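Local coordinates for protein lipoteichoic acid primase (Listeria monocytogenes, PDB 4UOP) that is a lipoteichoic acid primase whose extracellular catalytic domain belongs to the sulfatase family and carries a magnesium ion, at residues V43-N48 against F359-L364. Residues are numbered along the deposited sequence; the frame is centred on the assembly and turned at random.
Sequences VSVKSN and FGTDIL
Between V45 and D362 the two loops come within 7.2 Å of each other, measured CA to CA, with neither piece in regular structure and no hydrogen bond joining 43-48 to 359-364. What bridges the gap is T361, whose methyl CG2 does the touching. T361 CG2 lies 3.5 Å from V45 CG2, the two side chains lying alongside each other and running opposite ways. From T361 CG2 to V43 CG1 it is 4.0 Å, and here the side chains meet at a slant. One methyl thus touches both valines, while S44, between them, turns its side chain the other way and gives its backbone N to N368. The threonine's torsion (chi1 -56°) sets CG2 anti to its own N and puts OG1 beside that N; the hydroxyl is hydrogen-bonded to the ammonium of K41, the last residue of helix 34-41. Further along, CG1 of V45 only grazes CB of D362, at 4.5 Å. The carboxylate of D362 is busy with its own loop: OD1 takes the N-H of L364 in an Asx turn, over 3.1 Å and from above the carboxylate plane, and OD2 accepts from N365. Because the touching surfaces are all aliphatic carbon, the two segments meet here by van der Waals packing alone, and the polar ties lie around it: K41 holds the 359-364 loop through T361 OG1 and the F359 carbonyl, while S44 with N368 and the backbone of K46 with N365 tie the loop before strand 59-65 to the one after helix 341-348.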
ATOM      1  N   VAL B  43     -18.463  19.642  -7.789  1.00 25.30           N
ATOM      2  CA  VAL B  43     -17.992  20.247  -9.031  1.00 24.65           C
ATOM      3  C   VAL B  43     -19.207  20.517  -9.908  1.00 25.15           C
ATOM      4  O   VAL B  43     -20.045  19.647 -10.081  1.00 27.10           O
ATOM      5  CB  VAL B  43     -16.997  19.331  -9.774  1.00 24.06           C
ATOM      6  CG1 VAL B  43     -16.668  19.900 -11.137  1.00 24.15           C
ATOM      7  CG2 VAL B  43     -15.735  19.174  -8.949  1.00 23.83           C
ATOM      8  N   SER B  44     -19.295  21.722 -10.458  1.00 25.70           N
ATOM      9  CA  SER B  44     -20.463  22.111 -11.223  1.00 27.00           C
ATOM     10  C   SER B  44     -20.311  21.591 -12.658  1.00 26.89           C
ATOM     11  O   SER B  44     -19.340  21.926 -13.339  1.00 25.75           O
ATOM     12  CB  SER B  44     -20.620  23.636 -11.191  1.00 28.73           C
ATOM     13  OG  SER B  44     -21.759  24.042 -11.925  1.00 30.09           O
ATOM     14  N   VAL B  45     -21.271  20.780 -13.100  1.00 26.53           N
ATOM     15  CA  VAL B  45     -21.260  20.203 -14.447  1.00 26.65           C
ATOM     16  C   VAL B  45     -22.478  20.694 -15.220  1.00 27.52           C
ATOM     17  O   VAL B  45     -23.581  20.641 -14.716  1.00 27.68           O
ATOM     18  CB  VAL B  45     -21.278  18.663 -14.394  1.00 27.59           C
ATOM     19  CG1 VAL B  45     -21.088  18.054 -15.782  1.00 28.45           C
ATOM     20  CG2 VAL B  45     -20.201  18.162 -13.452  1.00 28.40           C
ATOM     21  N   LYS B  46     -22.277  21.150 -16.447  1.00 27.22           N
ATOM     22  CA  LYS B  46     -23.383  21.699 -17.243  1.00 28.53           C
ATOM     23  C   LYS B  46     -24.523  20.696 -17.395  1.00 28.87           C
ATOM     24  O   LYS B  46     -24.294  19.562 -17.790  1.00 27.15           O
ATOM     25  CB  LYS B  46     -22.886  22.119 -18.622  1.00 31.32           C
ATOM     26  CG  LYS B  46     -21.859  23.234 -18.600  1.00 33.46           C
ATOM     27  CD  LYS B  46     -21.520  23.719 -20.004  1.00 36.08           C
ATOM     28  CE  LYS B  46     -22.710  24.384 -20.674  1.00 40.45           C
ATOM     29  NZ  LYS B  46     -22.291  25.254 -21.809  1.00 43.67           N
ATOM     30  N   SER B  47     -25.744  21.128 -17.059  1.00 27.84           N
ATOM     31  CA  SER B  47     -26.948  20.294 -17.142  0.50 29.09           C
ATOM     32  C   SER B  47     -27.335  19.951 -18.573  1.00 28.38           C
ATOM     33  O   SER B  47     -27.920  18.898 -18.829  1.00 30.33           O
ATOM     34  CB  SER B  47     -28.130  21.004 -16.466  0.50 29.48           C
ATOM     35  OG  SER B  47     -29.355  20.412 -16.853  0.50 31.25           O
ATOM     36  N   ASN B  48     -27.044  20.864 -19.495  1.00 29.77           N
ATOM     37  CA  ASN B  48     -27.214  20.644 -20.923  1.00 30.89           C
ATOM     38  C   ASN B  48     -25.804  20.594 -21.534  1.00 29.20           C
ATOM     39  O   ASN B  48     -25.315  21.591 -22.067  1.00 29.78           O
ATOM     40  CB  ASN B  48     -28.047  21.767 -21.549  1.00 34.36           C
ATOM     41  CG  ASN B  48     -28.337  21.530 -23.024  1.00 38.60           C
ATOM     42  OD1 ASN B  48     -28.307  20.392 -23.502  1.00 41.33           O
ATOM     43  ND2 ASN B  48     -28.626  22.609 -23.758  1.00 38.64           N
ATOM     44  N   PHE B 359     -17.448   8.581  -9.573  1.00 23.12           N
ATOM     45  CA  PHE B 359     -16.749   9.548  -8.737  1.00 22.69           C
ATOM     46  C   PHE B 359     -15.984  10.551  -9.580  1.00 22.21           C
ATOM     47  O   PHE B 359     -15.600  11.602  -9.093  1.00 22.35           O
ATOM     48  CB  PHE B 359     -15.839   8.840  -7.747  1.00 22.98           C
ATOM     49  CG  PHE B 359     -16.600   8.128  -6.680  1.00 23.47           C
ATOM     50  CD1 PHE B 359     -17.160   6.883  -6.926  1.00 24.24           C
ATOM     51  CD2 PHE B 359     -16.845   8.744  -5.462  1.00 23.78           C
ATOM     52  CE1 PHE B 359     -17.914   6.243  -5.947  1.00 24.43           C
ATOM     53  CE2 PHE B 359     -17.597   8.107  -4.480  1.00 24.35           C
ATOM     54  CZ  PHE B 359     -18.132   6.860  -4.728  1.00 23.67           C
ATOM     55  N   GLY B 360     -15.780  10.223 -10.847  1.00 22.43           N
ATOM     56  CA  GLY B 360     -15.202  11.168 -11.798  1.00 21.69           C
ATOM     57  C   GLY B 360     -16.228  12.134 -12.328  1.00 22.09           C
ATOM     58  O   GLY B 360     -17.435  11.975 -12.077  1.00 22.46           O
ATOM     59  N   THR B 361     -15.741  13.115 -13.078  1.00 19.94           N
ATOM     60  CA  THR B 361     -16.524  14.195 -13.645  1.00 21.39           C
ATOM     61  C   THR B 361     -16.208  14.345 -15.141  1.00 21.05           C
ATOM     62  O   THR B 361     -15.075  14.137 -15.573  1.00 21.30           O
ATOM     63  CB  THR B 361     -16.182  15.514 -12.914  1.00 23.13           C
ATOM     64  OG1 THR B 361     -16.405  15.342 -11.507  1.00 22.83           O
ATOM     65  CG2 THR B 361     -17.006  16.673 -13.416  1.00 25.95           C
ATOM     66  N   ASP B 362     -17.212  14.719 -15.915  1.00 19.55           N
ATOM     67  CA  ASP B 362     -17.049  15.050 -17.321  1.00 20.57           C
ATOM     68  C   ASP B 362     -16.195  16.315 -17.419  1.00 21.13           C
ATOM     69  O   ASP B 362     -16.648  17.423 -17.153  1.00 20.60           O
ATOM     70  CB  ASP B 362     -18.418  15.227 -17.973  1.00 20.93           C
ATOM     71  CG  ASP B 362     -18.351  15.697 -19.412  1.00 21.48           C
ATOM     72  OD1 ASP B 362     -17.248  15.852 -19.986  1.00 20.71           O
ATOM     73  OD2 ASP B 362     -19.438  15.912 -19.989  1.00 21.08           O
ATOM     74  N   ILE B 363     -14.940  16.158 -17.831  1.00 21.04           N
ATOM     75  CA  ILE B 363     -14.037  17.292 -17.778  1.00 21.22           C
ATOM     76  C   ILE B 363     -14.297  18.337 -18.868  1.00 20.11           C
ATOM     77  O   ILE B 363     -13.817  19.456 -18.757  1.00 20.70           O
ATOM     78  CB  ILE B 363     -12.558  16.865 -17.793  1.00 23.05           C
ATOM     79  CG1 ILE B 363     -12.150  16.282 -19.126  1.00 24.50           C
ATOM     80  CG2 ILE B 363     -12.276  15.885 -16.650  1.00 24.19           C
ATOM     81  CD1 ILE B 363     -10.635  16.186 -19.261  1.00 26.20           C
ATOM     82  N   LEU B 364     -15.046  17.988 -19.906  1.00 19.90           N
ATOM     83  CA  LEU B 364     -15.353  18.966 -20.952  1.00 20.93           C
ATOM     84  C   LEU B 364     -16.589  19.808 -20.619  1.00 20.87           C
ATOM     85  O   LEU B 364     -16.946  20.708 -21.383  1.00 22.00           O
ATOM     86  CB  LEU B 364     -15.529  18.279 -22.303  1.00 20.66           C
ATOM     87  CG  LEU B 364     -14.323  17.466 -22.799  1.00 21.31           C
ATOM     88  CD1 LEU B 364     -14.639  16.840 -24.139  1.00 21.25           C
ATOM     89  CD2 LEU B 364     -13.089  18.331 -22.878  1.00 22.99           C
TER